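Side-chain contacts in O-phospho-L-seryl-tRNA:Cys-tRNA synthase (Methanocaldococcus jannaschii DSM 2661, PDB 5X6B), which probably converts the O-phosphoserine carried by tRNA(Cys) into cysteine, with the help of a covalently bound pyridoxal phosphate: residues K101-D106 against C263-F268; H120-G125 against L227-Y232; K126-H131 against I288-C293; I197-V202 against K213-I218; V234-V239 against K391-G396. One frame throughout, in Å; residues are numbered along the deposited sequence.

Three of the five contacts illustrate how a fold type I enzyme is assembled around one mixed seven-stranded sheet. Interactions 1, 2 and 4 each set a helix against a strand of it, and strands 194-200 and 226-229 of interactions 4 and 2 are neighbours there. Interactions 2 and 3 use successive turns of helix 122-132, the latter against a loop, their centres about 12 Å apart; with interaction 1 they reach the second subunit. Along the chain, interaction 4 nests inside the loops closed by interactions 1, 2 and 3. Interaction 5, about 27 Å from interaction 3 between centres, follows interactions 2 and 4 and ties the loop between strands 226-229 and 248-252 to the C-terminal part.

Interaction 1: residues K101-D106 against C263-F268; sequences KDFLED and CGILAF
I265 points from strand 264-268 toward helix 100-111, and its CD1 methyl overlaps the side chains of F103 and L104 at once. CD1 is 4.3 Å from CE2 of the F103 ring, which it approaches obliquely, and 4.5 Å from CD2 of L104. Neither distance is tight, and with no hydrogen bond across the pair of segments the contact is purely apolar. Because CG of F103 stands anti to its backbone N (chi1 169°), the ring is carried toward the strand although the backbones stay well apart: the nearest CA atoms, those of L104 and I265, are 8.9 Å from each other.

The surroundings complete this layer. F103 makes an edge-to-face pair with F307 and packs on I300, L303 and M304 of helix 298-305, while L104 rests on P118. One turn along the helix surface, D106 OD2 is hydrogen-bonded to Y44 OH of the second subunit, a residue on which F103 also packs.

I265 itself belongs to a strand bonded to 115-119 and 248-252, antiparallel to both. It is the one strand running against the rest of the mixed seven-stranded sheet, the reversed strand characteristic of the large domain of fold type I pyridoxal-phosphate enzymes.

Interaction 2: residues H120-G125 against L227-Y232; sequences HGAREG and LLNCAY
N229 reaches from strand 226-229 toward A122 at the start of helix 122-132, with its CG anti to the backbone N (chi1 -177°). The side chain as a whole packs on V250 of the adjacent strand and on T200. At the amide the two branches part. OD1 lies 4.3 Å from the A122 CB methyl and accepts a hydrogen bond from A231 N at 3.2 Å. That donor sits above the carbonyl plane, 52° out of it, although the N-H itself points well at the oxygen (157°). The bond closes an Asx turn, which bends the chain following the strand and brings the A231 CB methyl within 4.1 Å of A122 CB. Meanwhile ND2 is hydrogen-bonded to the pyridine N1 of the lysine-linked cofactor at position 255, so both polar atoms of the amide have partners and its rotation is fixed.

On the helix side, G121 occupies the N-cap, and the backbone N atoms of A122 and R123 bond the cofactor phosphate oxygens OP3 and OP1. A helix N-terminus holding the phosphate is typical of the pyridoxal-phosphate site of fold type I enzymes; here an asparagine, where most of them have an aspartate, meets the ring nitrogen.

Interaction 3: residues K126-H131 against I288-C293; sequences KFIVMH and IEMLGC
H131 and E289 supply the polar part of the contact. ND1 of the imidazole donates to OE2 of the carboxylate at 3.0 Å, with an N-H...O angle of 161°. OE2 lies at the ring edge, in the imidazole plane, and uses its syn lone pair, the one on the side of OE1. Even so the two groups are not coplanar: their planes are turned 62° against each other. OE1 stands farther off, 3.6 Å from the same ND1, and is engaged elsewhere, in a salt bridge to R156 NH2 of the second subunit. The carboxylate is therefore shared between a histidine of its own chain and an arginine of the partner, an arrangement that would probably stabilise its negative charge.

Such linkage across subunits fits the dimer of fold type I enzymes, in which loops of one subunit lie against the other; here G292 O also receives a hydrogen bond from Y148 OH of the second subunit. The bound nucleic acid is about 7 Å away at its nearest atom.

Apolar contacts centre on I128. Its CG2 lies 3.8 Å from E289 CB and 4.0 Å from E289 CG, the two side chains sliding past each other in opposite directions. CD1, at the end of the other branch, meets M290 CE at 3.6 Å, the two side chains crossing at about a right angle. M290 starts away from the helix, but bends at chi2 and chi3 fold its methyl back.

Backbone bonding shapes the loop: C293 N to M290 O, at 3.1 Å, closes a type I' turn.

Interaction 4: residues I197-V202 against K213-I218; sequences ILLTHV and KKVGKI
V215 fills the space between helix 212-221 and strand 194-200 by meeting both I197 and L199. The contact belongs to a beta-alpha-beta crossover, strand 194-200, helix 212-221 and strand 226-229, one of the repeated steps from which the large parallel part of the sheet is built.

Walking along the helix, K213 comes first and points away from the strand, its backbone O accepting from K217 N at 2.8 Å. V215 follows, aimed at the sheet, and its two methyls divide the work. CG1, anti to the backbone N (chi1 -176°), comes to 3.8 Å from I197 CG2. The other methyl, CG2, lies 3.7 Å from L199 CD2. In each pair the side chains cross at a slant, so a single branched residue spans two strand residues, I197 and L199, that face the same way while L198 between them points to the other side of the sheet. V215, I197 and L199 meet one another through apolar contacts alone. Y180 of helix 179-188 packs on all three, its hydroxyl hydrogen-bonded to L198 O, and F226 of the next strand touches V215 and L199.

One turn on, I218 again points toward the strand, held in the helix by its N bonding K214 O at 3.0 Å. Its own reach is looser: I218 CG2 ends 5.3 Å from I197 CD1.

Interaction 5: residues V234-V239 against K391-G396; sequences VGRMPV and KMSVYG
The guanidinium of R236 lies over one face of the Y395 ring, a cation-pi contact in which CZ sits 5.0 Å from the ring centroid and only 17° off the ring normal. Its NH2 comes to 4.4 Å from Y395 CG, near the root of the ring. Beyond the first torsion the arginine chain is extended, which carries its charged end along the tyrosine while its backbone stays by the phenol oxygen. There, Y395 OH is 4.1 Å from R236 CA and 3.9 Å from G235 O, too far for a hydrogen bond; G235 O accepts instead from R313 NE.

Polar partners fix the guanidinium in place. NH2 forms a salt bridge with D347 OD1, NE donates to S256 OG, and NH1 bonds both P60 O and the backbone O of the cofactor-bearing residue 255. D347 OD1 also pairs with S393 OG, so one carboxylate oxygen joins the two sides. S393 OG has another role: it accepts from Y395 N at 3.3 Å with a good angle of 161°, forming an ST turn. This turn, together with CG of Y395 anti to its backbone N (chi1 -178°), presents the ring to the arginine.

The contact thus joins the large, cofactor-binding sheet to the C-terminal part: residues 234-239 lie in the loop between strands 226-229 and 248-252, whereas 391-396 begin in and then leave strand 389-392, within this chain an edge strand of the three-stranded antiparallel sheet. W317 of helix 317-331 packs on R236, E320 of the same helix touches Y395, and helix 60-63 abuts S393.

Interaction 1: residues K101-D106 against C263-F268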
# COMPACT_ATOMS: atom_id res chain seq x y z
N LYS B 101 -1.67 9.50 12.68
CA LYS B 101 -2.35 9.90 13.90
C LYS B 101 -3.74 10.43 13.59
O LYS B 101 -4.74 9.99 14.16
CB LYS B 101 -1.53 10.95 14.65
CG LYS B 101 -2.20 11.49 15.90
CD LYS B 101 -1.57 12.80 16.32
CE LYS B 101 -1.74 13.04 17.80
NZ LYS B 101 -0.66 13.92 18.34
N ASP B 102 -3.81 11.38 12.66
CA ASP B 102 -5.08 11.98 12.27
C ASP B 102 -6.01 10.95 11.64
O ASP B 102 -7.22 10.97 11.87
CB ASP B 102 -4.85 13.14 11.31
CG ASP B 102 -4.25 14.35 12.00
OD1 ASP B 102 -4.29 14.39 13.25
OD2 ASP B 102 -3.74 15.25 11.30
N PHE B 103 -5.44 10.03 10.87
CA PHE B 103 -6.23 8.99 10.23
C PHE B 103 -6.84 8.04 11.27
O PHE B 103 -7.98 7.62 11.14
CB PHE B 103 -5.38 8.20 9.24
CG PHE B 103 -6.03 6.96 8.73
CD1 PHE B 103 -7.10 7.03 7.85
CD2 PHE B 103 -5.59 5.71 9.13
CE1 PHE B 103 -7.72 5.88 7.39
CE2 PHE B 103 -6.19 4.56 8.66
CZ PHE B 103 -7.26 4.65 7.79
N LEU B 104 -6.06 7.73 12.29
CA LEU B 104 -6.51 6.80 13.32
C LEU B 104 -7.64 7.39 14.16
O LEU B 104 -8.52 6.67 14.61
CB LEU B 104 -5.34 6.39 14.22
CG LEU B 104 -4.46 5.32 13.59
CD1 LEU B 104 -3.33 4.92 14.53
CD2 LEU B 104 -5.31 4.11 13.22
N GLU B 105 -7.61 8.70 14.36
CA GLU B 105 -8.70 9.34 15.07
C GLU B 105 -9.93 9.47 14.16
O GLU B 105 -11.06 9.32 14.61
CB GLU B 105 -8.27 10.70 15.63
CG GLU B 105 -8.55 11.89 14.73
CD GLU B 105 -7.84 13.15 15.19
OE1 GLU B 105 -7.15 13.09 16.23
OE2 GLU B 105 -7.99 14.20 14.52
N ASP B 106 -9.70 9.73 12.87
CA ASP B 106 -10.80 9.85 11.92
C ASP B 106 -11.47 8.50 11.69
O ASP B 106 -12.69 8.42 11.55
CB ASP B 106 -10.32 10.44 10.59
CG ASP B 106 -9.91 11.89 10.71
OD1 ASP B 106 -10.31 12.54 11.71
OD2 ASP B 106 -9.20 12.40 9.82
N CYS B 263 -3.67 -5.12 5.30
CA CYS B 263 -3.92 -4.09 6.30
C CYS B 263 -5.32 -4.24 6.88
O CYS B 263 -6.15 -4.98 6.35
CB CYS B 263 -3.74 -2.69 5.71
SG CYS B 263 -5.07 -2.12 4.64
N GLY B 264 -5.57 -3.53 7.97
CA GLY B 264 -6.82 -3.65 8.69
C GLY B 264 -6.85 -2.67 9.84
O GLY B 264 -5.91 -1.91 10.05
N ILE B 265 -7.95 -2.68 10.59
CA ILE B 265 -8.11 -1.76 11.71
C ILE B 265 -8.63 -2.51 12.93
O ILE B 265 -9.48 -3.39 12.81
CB ILE B 265 -9.07 -0.61 11.36
CG1 ILE B 265 -8.47 0.27 10.27
CG2 ILE B 265 -9.36 0.25 12.59
CD1 ILE B 265 -7.20 0.96 10.69
N LEU B 266 -8.08 -2.19 14.09
CA LEU B 266 -8.64 -2.65 15.35
C LEU B 266 -9.13 -1.43 16.12
O LEU B 266 -8.33 -0.58 16.51
CB LEU B 266 -7.62 -3.43 16.17
CG LEU B 266 -8.03 -3.86 17.58
CD1 LEU B 266 -9.30 -4.70 17.55
CD2 LEU B 266 -6.91 -4.62 18.28
N ALA B 267 -10.44 -1.35 16.32
CA ALA B 267 -11.01 -0.26 17.10
C ALA B 267 -11.44 -0.80 18.45
O ALA B 267 -11.86 -1.95 18.56
CB ALA B 267 -12.18 0.37 16.37
N PHE B 268 -11.32 0.03 19.49
CA PHE B 268 -11.60 -0.43 20.84
C PHE B 268 -11.92 0.72 21.80
O PHE B 268 -11.53 1.87 21.57
CB PHE B 268 -10.42 -1.25 21.37
CG PHE B 268 -9.10 -0.53 21.31
CD1 PHE B 268 -8.66 0.24 22.38
CD2 PHE B 268 -8.28 -0.64 20.20
CE1 PHE B 268 -7.44 0.89 22.33
CE2 PHE B 268 -7.07 0.01 20.14
CZ PHE B 268 -6.64 0.78 21.21

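Interaction 2: residues H120-G125 against L227-Y232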
# COMPACT_ATOMS: atom_id res chain seq x y z
N HIS B 120 -2.30 -5.79 10.37
CA HIS B 120 -2.04 -6.47 9.11
C HIS B 120 -3.30 -7.16 8.61
O HIS B 120 -3.23 -8.05 7.76
CB HIS B 120 -0.91 -7.48 9.27
CG HIS B 120 0.39 -6.89 9.72
ND1 HIS B 120 1.02 -5.86 9.04
CD2 HIS B 120 1.19 -7.19 10.76
CE1 HIS B 120 2.14 -5.55 9.65
NE2 HIS B 120 2.28 -6.34 10.71
N GLY B 121 -4.45 -6.75 9.13
CA GLY B 121 -5.71 -7.37 8.75
C GLY B 121 -6.62 -7.69 9.92
O GLY B 121 -6.29 -7.41 11.08
N ALA B 122 -7.77 -8.27 9.61
CA ALA B 122 -8.75 -8.64 10.63
C ALA B 122 -8.26 -9.84 11.45
O ALA B 122 -8.60 -9.97 12.63
CB ALA B 122 -10.09 -8.93 9.99
N ARG B 123 -7.49 -10.71 10.82
CA ARG B 123 -6.83 -11.82 11.51
C ARG B 123 -6.08 -11.33 12.74
O ARG B 123 -6.39 -11.69 13.87
CB ARG B 123 -5.84 -12.53 10.58
CG ARG B 123 -6.47 -13.35 9.47
CD ARG B 123 -5.45 -13.62 8.36
NE ARG B 123 -5.96 -14.52 7.32
CZ ARG B 123 -6.65 -14.13 6.26
NH1 ARG B 123 -6.93 -12.85 6.07
NH2 ARG B 123 -7.07 -15.02 5.37
N GLU B 124 -5.08 -10.48 12.50
CA GLU B 124 -4.20 -9.99 13.54
C GLU B 124 -4.95 -9.23 14.62
O GLU B 124 -4.60 -9.29 15.79
CB GLU B 124 -3.10 -9.11 12.94
CG GLU B 124 -2.13 -9.84 12.01
CD GLU B 124 -1.14 -10.73 12.76
OE1 GLU B 124 -1.18 -10.78 14.01
OE2 GLU B 124 -0.30 -11.38 12.09
N GLY B 125 -5.99 -8.51 14.22
CA GLY B 125 -6.81 -7.76 15.15
C GLY B 125 -7.50 -8.68 16.15
O GLY B 125 -7.61 -8.36 17.33
N LEU B 227 -16.26 -8.64 20.88
CA LEU B 227 -15.57 -8.30 19.63
C LEU B 227 -16.47 -8.55 18.43
O LEU B 227 -16.91 -9.68 18.19
CB LEU B 227 -14.27 -9.09 19.48
CG LEU B 227 -13.69 -9.15 18.07
CD1 LEU B 227 -13.22 -7.79 17.61
CD2 LEU B 227 -12.56 -10.16 17.99
N LEU B 228 -16.76 -7.49 17.68
CA LEU B 228 -17.55 -7.60 16.46
C LEU B 228 -16.63 -7.68 15.24
O LEU B 228 -15.91 -6.73 14.94
CB LEU B 228 -18.51 -6.41 16.34
CG LEU B 228 -19.44 -6.36 15.12
CD1 LEU B 228 -20.36 -7.57 15.07
CD2 LEU B 228 -20.25 -5.07 15.14
N ASN B 229 -16.64 -8.82 14.56
CA ASN B 229 -15.83 -8.99 13.37
C ASN B 229 -16.44 -8.26 12.18
O ASN B 229 -17.28 -8.80 11.47
CB ASN B 229 -15.66 -10.47 13.02
CG ASN B 229 -14.76 -10.68 11.82
OD1 ASN B 229 -14.07 -9.76 11.37
ND2 ASN B 229 -14.75 -11.89 11.28
N CYS B 230 -16.00 -7.03 11.98
CA CYS B 230 -16.54 -6.20 10.92
C CYS B 230 -15.76 -6.31 9.61
O CYS B 230 -15.83 -5.42 8.76
CB CYS B 230 -16.59 -4.75 11.37
SG CYS B 230 -17.87 -4.46 12.59
N ALA B 231 -15.02 -7.40 9.46
CA ALA B 231 -14.56 -7.79 8.15
C ALA B 231 -15.82 -7.95 7.33
O ALA B 231 -16.79 -8.54 7.82
CB ALA B 231 -13.76 -9.08 8.19
N TYR B 232 -15.83 -7.41 6.12
CA TYR B 232 -16.99 -7.45 5.20
C TYR B 232 -18.13 -6.50 5.53
O TYR B 232 -19.13 -6.51 4.82
CB TYR B 232 -17.58 -8.86 5.11
CG TYR B 232 -17.12 -9.69 3.93
CD1 TYR B 232 -16.91 -9.11 2.68
CD2 TYR B 232 -16.93 -11.05 4.06
CE1 TYR B 232 -16.50 -9.87 1.61
CE2 TYR B 232 -16.52 -11.82 2.99
CZ TYR B 232 -16.31 -11.23 1.77
OH TYR B 232 -15.90 -11.99 0.70

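Interaction 3: residues K126-H131 against I288-C293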
# COMPACT_ATOMS: atom_id res chain seq x y z
N LYS B 126 -7.97 -9.82 15.66
CA LYS B 126 -8.61 -10.81 16.52
C LYS B 126 -7.60 -11.41 17.47
O LYS B 126 -7.82 -11.47 18.68
CB LYS B 126 -9.25 -11.92 15.70
CG LYS B 126 -10.39 -11.51 14.79
CD LYS B 126 -10.78 -12.69 13.93
CE LYS B 126 -11.81 -12.33 12.90
NZ LYS B 126 -12.08 -13.50 12.01
N PHE B 127 -6.48 -11.86 16.90
CA PHE B 127 -5.43 -12.48 17.69
C PHE B 127 -4.93 -11.55 18.78
O PHE B 127 -4.66 -11.99 19.90
CB PHE B 127 -4.26 -12.90 16.80
CG PHE B 127 -3.10 -13.45 17.57
CD1 PHE B 127 -3.22 -14.66 18.25
CD2 PHE B 127 -1.90 -12.77 17.63
CE1 PHE B 127 -2.16 -15.17 18.97
CE2 PHE B 127 -0.84 -13.28 18.35
CZ PHE B 127 -0.97 -14.48 19.02
N ILE B 128 -4.83 -10.26 18.46
CA ILE B 128 -4.36 -9.27 19.42
C ILE B 128 -5.26 -9.20 20.65
O ILE B 128 -4.77 -9.26 21.78
CB ILE B 128 -4.26 -7.87 18.78
CG1 ILE B 128 -3.00 -7.78 17.93
CG2 ILE B 128 -4.22 -6.80 19.85
CD1 ILE B 128 -2.94 -6.55 17.07
N VAL B 129 -6.57 -9.08 20.45
CA VAL B 129 -7.48 -8.98 21.58
C VAL B 129 -7.59 -10.33 22.31
O VAL B 129 -7.75 -10.37 23.52
CB VAL B 129 -8.89 -8.48 21.17
CG1 VAL B 129 -8.80 -7.09 20.57
CG2 VAL B 129 -9.56 -9.44 20.20
N MET B 130 -7.49 -11.42 21.56
CA MET B 130 -7.51 -12.75 22.16
C MET B 130 -6.28 -12.97 23.02
O MET B 130 -6.29 -13.78 23.95
CB MET B 130 -7.59 -13.83 21.08
CG MET B 130 -8.96 -14.02 20.47
SD MET B 130 -8.93 -15.38 19.28
CE MET B 130 -10.60 -15.29 18.62
N HIS B 131 -5.21 -12.26 22.69
CA HIS B 131 -3.92 -12.46 23.34
C HIS B 131 -3.72 -11.51 24.51
O HIS B 131 -3.01 -11.83 25.46
CB HIS B 131 -2.79 -12.30 22.32
CG HIS B 131 -1.44 -12.65 22.84
ND1 HIS B 131 -0.60 -11.72 23.42
CD2 HIS B 131 -0.77 -13.83 22.87
CE1 HIS B 131 0.52 -12.32 23.79
NE2 HIS B 131 0.44 -13.60 23.46
N ILE B 288 3.45 -3.56 22.58
CA ILE B 288 3.83 -4.97 22.46
C ILE B 288 3.03 -5.74 21.42
O ILE B 288 3.59 -6.54 20.67
CB ILE B 288 3.68 -5.69 23.82
CG1 ILE B 288 4.56 -5.02 24.88
CG2 ILE B 288 4.05 -7.16 23.70
CD1 ILE B 288 4.38 -5.61 26.25
N GLU B 289 1.72 -5.53 21.39
CA GLU B 289 0.87 -6.27 20.46
C GLU B 289 1.09 -5.83 19.01
O GLU B 289 0.78 -6.57 18.08
CB GLU B 289 -0.61 -6.13 20.85
CG GLU B 289 -0.97 -6.71 22.23
CD GLU B 289 -0.83 -8.22 22.29
OE1 GLU B 289 -0.85 -8.88 21.23
OE2 GLU B 289 -0.71 -8.76 23.42
N MET B 290 1.62 -4.63 18.83
CA MET B 290 2.01 -4.15 17.51
C MET B 290 3.36 -4.73 17.09
O MET B 290 3.78 -4.56 15.95
CB MET B 290 2.09 -2.62 17.48
CG MET B 290 0.81 -1.88 17.84
SD MET B 290 -0.47 -1.95 16.58
CE MET B 290 -1.48 -3.30 17.20
N LEU B 291 4.03 -5.41 18.02
CA LEU B 291 5.46 -5.66 17.93
C LEU B 291 6.16 -4.33 17.73
O LEU B 291 7.16 -4.23 17.02
CB LEU B 291 5.80 -6.65 16.80
CG LEU B 291 5.45 -8.11 17.08
CD1 LEU B 291 5.86 -9.00 15.93
CD2 LEU B 291 6.10 -8.57 18.38
N GLY B 292 5.60 -3.30 18.36
CA GLY B 292 6.12 -1.94 18.31
C GLY B 292 6.11 -1.33 16.92
O GLY B 292 6.61 -0.22 16.73
N CYS B 293 5.51 -2.03 15.96
CA CYS B 293 5.73 -1.69 14.56
C CYS B 293 5.11 -0.36 14.16
O CYS B 293 3.95 -0.08 14.44
CB CYS B 293 5.22 -2.81 13.64
SG CYS B 293 3.44 -2.83 13.26

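Interaction 4: residues I197-V202 against K213-I218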
# COMPACT_ATOMS: atom_id res chain seq x y z
N ILE B 197 -16.67 -12.66 23.74
CA ILE B 197 -17.79 -12.93 22.85
C ILE B 197 -17.52 -12.35 21.46
O ILE B 197 -17.19 -11.17 21.32
CB ILE B 197 -19.10 -12.34 23.41
CG1 ILE B 197 -19.38 -12.93 24.79
CG2 ILE B 197 -20.26 -12.62 22.47
CD1 ILE B 197 -20.55 -12.30 25.48
N LEU B 198 -17.66 -13.19 20.44
CA LEU B 198 -17.32 -12.81 19.07
C LEU B 198 -18.50 -13.00 18.12
O LEU B 198 -19.12 -14.06 18.09
CB LEU B 198 -16.11 -13.62 18.59
CG LEU B 198 -15.46 -13.28 17.25
CD1 LEU B 198 -13.96 -13.53 17.33
CD2 LEU B 198 -16.06 -14.09 16.11
N LEU B 199 -18.80 -11.96 17.34
CA LEU B 199 -19.86 -12.06 16.33
C LEU B 199 -19.35 -11.69 14.94
O LEU B 199 -18.90 -10.56 14.71
CB LEU B 199 -21.05 -11.17 16.70
CG LEU B 199 -22.16 -11.10 15.65
CD1 LEU B 199 -22.77 -12.47 15.40
CD2 LEU B 199 -23.23 -10.09 16.06
N THR B 200 -19.40 -12.65 14.02
CA THR B 200 -19.09 -12.38 12.63
C THR B 200 -20.22 -11.55 12.04
O THR B 200 -21.29 -12.09 11.72
CB THR B 200 -18.91 -13.67 11.82
OG1 THR B 200 -17.89 -14.47 12.44
CG2 THR B 200 -18.50 -13.36 10.40
N HIS B 201 -20.00 -10.24 11.90
CA HIS B 201 -21.06 -9.30 11.53
C HIS B 201 -21.71 -9.67 10.20
O HIS B 201 -22.94 -9.61 10.07
CB HIS B 201 -20.51 -7.88 11.45
CG HIS B 201 -21.56 -6.83 11.54
ND1 HIS B 201 -21.28 -5.48 11.42
CD2 HIS B 201 -22.89 -6.92 11.75
CE1 HIS B 201 -22.39 -4.79 11.54
NE2 HIS B 201 -23.39 -5.64 11.75
N VAL B 202 -20.89 -10.04 9.22
CA VAL B 202 -21.36 -10.69 8.01
C VAL B 202 -20.44 -11.88 7.73
O VAL B 202 -19.23 -11.71 7.57
CB VAL B 202 -21.39 -9.73 6.79
CG1 VAL B 202 -21.47 -10.51 5.49
CG2 VAL B 202 -22.56 -8.77 6.89
N LYS B 213 -26.44 -5.43 17.86
CA LYS B 213 -26.82 -4.78 19.11
C LYS B 213 -27.31 -5.80 20.13
O LYS B 213 -27.08 -5.66 21.33
CB LYS B 213 -27.90 -3.73 18.87
CG LYS B 213 -28.20 -2.87 20.09
CD LYS B 213 -29.13 -1.72 19.75
CE LYS B 213 -29.31 -0.79 20.94
NZ LYS B 213 -30.18 0.37 20.61
N LYS B 214 -28.00 -6.84 19.64
CA LYS B 214 -28.55 -7.86 20.51
C LYS B 214 -27.45 -8.65 21.22
O LYS B 214 -27.52 -8.87 22.43
CB LYS B 214 -29.46 -8.80 19.72
CG LYS B 214 -30.95 -8.48 19.85
CD LYS B 214 -31.34 -8.12 21.28
CE LYS B 214 -32.84 -8.25 21.52
NZ LYS B 214 -33.26 -7.61 22.80
N VAL B 215 -26.44 -9.06 20.46
CA VAL B 215 -25.31 -9.76 21.05
C VAL B 215 -24.53 -8.81 21.96
O VAL B 215 -23.94 -9.23 22.95
CB VAL B 215 -24.37 -10.35 19.97
CG1 VAL B 215 -23.27 -11.16 20.61
CG2 VAL B 215 -25.17 -11.21 19.00
N GLY B 216 -24.57 -7.53 21.62
CA GLY B 216 -23.95 -6.51 22.45
C GLY B 216 -24.65 -6.40 23.79
O GLY B 216 -24.00 -6.28 24.83
N LYS B 217 -25.98 -6.45 23.77
CA LYS B 217 -26.76 -6.33 25.00
C LYS B 217 -26.63 -7.56 25.89
O LYS B 217 -26.59 -7.44 27.11
CB LYS B 217 -28.23 -6.06 24.67
CG LYS B 217 -28.48 -4.62 24.27
CD LYS B 217 -29.96 -4.27 24.26
CE LYS B 217 -30.75 -5.20 23.34
NZ LYS B 217 -32.19 -4.82 23.27
N ILE B 218 -26.57 -8.74 25.27
CA ILE B 218 -26.27 -9.97 26.00
C ILE B 218 -24.91 -9.87 26.69
O ILE B 218 -24.76 -10.23 27.86
CB ILE B 218 -26.27 -11.19 25.07
CG1 ILE B 218 -27.64 -11.37 24.42
CG2 ILE B 218 -25.87 -12.45 25.84
CD1 ILE B 218 -27.71 -12.54 23.45

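Interaction 5: residues V234-V239 against K391-G396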
# COMPACT_ATOMS: atom_id res chain seq x y z
N VAL B 234 -17.32 -3.06 7.54
CA VAL B 234 -16.69 -1.75 7.62
C VAL B 234 -16.07 -1.39 6.28
O VAL B 234 -15.21 -2.11 5.77
CB VAL B 234 -15.62 -1.67 8.73
CG1 VAL B 234 -14.71 -0.49 8.51
CG2 VAL B 234 -16.29 -1.56 10.08
N GLY B 235 -16.54 -0.29 5.70
CA GLY B 235 -16.09 0.13 4.39
C GLY B 235 -17.09 -0.18 3.28
O GLY B 235 -16.91 0.27 2.15
N ARG B 236 -18.13 -0.94 3.61
CA ARG B 236 -19.23 -1.19 2.68
C ARG B 236 -20.50 -0.51 3.16
O ARG B 236 -21.12 0.27 2.44
CB ARG B 236 -19.49 -2.68 2.50
CG ARG B 236 -18.31 -3.45 1.98
CD ARG B 236 -18.66 -4.85 1.49
NE ARG B 236 -17.43 -5.53 1.09
CZ ARG B 236 -17.36 -6.54 0.24
NH1 ARG B 236 -16.19 -7.09 -0.06
NH2 ARG B 236 -18.46 -7.00 -0.32
N MET B 237 -20.89 -0.83 4.39
CA MET B 237 -22.05 -0.23 5.03
C MET B 237 -21.59 0.53 6.26
O MET B 237 -20.52 0.26 6.80
CB MET B 237 -23.07 -1.30 5.41
CG MET B 237 -22.63 -2.20 6.55
SD MET B 237 -23.79 -3.54 6.86
CE MET B 237 -23.45 -4.66 5.50
N PRO B 238 -22.39 1.51 6.71
CA PRO B 238 -22.04 2.24 7.94
C PRO B 238 -22.11 1.35 9.18
O PRO B 238 -22.94 0.45 9.24
CB PRO B 238 -23.08 3.36 7.99
CG PRO B 238 -24.20 2.90 7.12
CD PRO B 238 -23.57 2.09 6.04
N VAL B 239 -21.23 1.60 10.14
CA VAL B 239 -21.17 0.79 11.36
C VAL B 239 -20.94 1.66 12.59
O VAL B 239 -19.96 2.40 12.66
CB VAL B 239 -20.06 -0.28 11.29
CG1 VAL B 239 -19.88 -0.93 12.65
CG2 VAL B 239 -20.39 -1.33 10.24
N LYS B 391 -20.15 -18.78 -5.45
CA LYS B 391 -20.15 -17.54 -4.69
C LYS B 391 -19.69 -16.39 -5.59
O LYS B 391 -18.70 -16.51 -6.30
CB LYS B 391 -19.25 -17.65 -3.46
CG LYS B 391 -19.80 -18.56 -2.38
CD LYS B 391 -18.78 -18.82 -1.28
CE LYS B 391 -18.35 -17.53 -0.61
NZ LYS B 391 -17.42 -17.81 0.53
N MET B 392 -20.43 -15.29 -5.56
CA MET B 392 -20.10 -14.14 -6.37
C MET B 392 -20.53 -12.83 -5.72
O MET B 392 -21.35 -12.82 -4.80
CB MET B 392 -20.73 -14.25 -7.75
CG MET B 392 -22.20 -14.62 -7.72
SD MET B 392 -22.95 -14.63 -9.36
CE MET B 392 -22.96 -12.88 -9.73
N SER B 393 -19.95 -11.74 -6.19
CA SER B 393 -20.36 -10.41 -5.78
C SER B 393 -20.14 -9.49 -6.97
O SER B 393 -19.18 -9.64 -7.72
CB SER B 393 -19.57 -9.95 -4.56
OG SER B 393 -19.99 -8.67 -4.12
N VAL B 394 -21.06 -8.55 -7.16
CA VAL B 394 -20.91 -7.57 -8.22
C VAL B 394 -20.70 -6.21 -7.59
O VAL B 394 -20.85 -5.17 -8.23
CB VAL B 394 -22.13 -7.53 -9.18
CG1 VAL B 394 -22.34 -8.89 -9.82
CG2 VAL B 394 -23.39 -7.06 -8.44
N TYR B 395 -20.34 -6.22 -6.31
CA TYR B 395 -20.04 -4.99 -5.59
C TYR B 395 -19.00 -4.17 -6.33
O TYR B 395 -17.99 -4.70 -6.80
CB TYR B 395 -19.55 -5.28 -4.17
CG TYR B 395 -19.27 -4.02 -3.39
CD1 TYR B 395 -20.26 -3.42 -2.64
CD2 TYR B 395 -18.01 -3.42 -3.43
CE1 TYR B 395 -20.02 -2.26 -1.94
CE2 TYR B 395 -17.76 -2.25 -2.73
CZ TYR B 395 -18.77 -1.68 -1.99
OH TYR B 395 -18.53 -0.53 -1.29
N GLY B 396 -19.25 -2.87 -6.44
CA GLY B 396 -18.29 -1.97 -7.04
C GLY B 396 -18.30 -1.97 -8.56
O GLY B 396 -17.66 -1.12 -9.18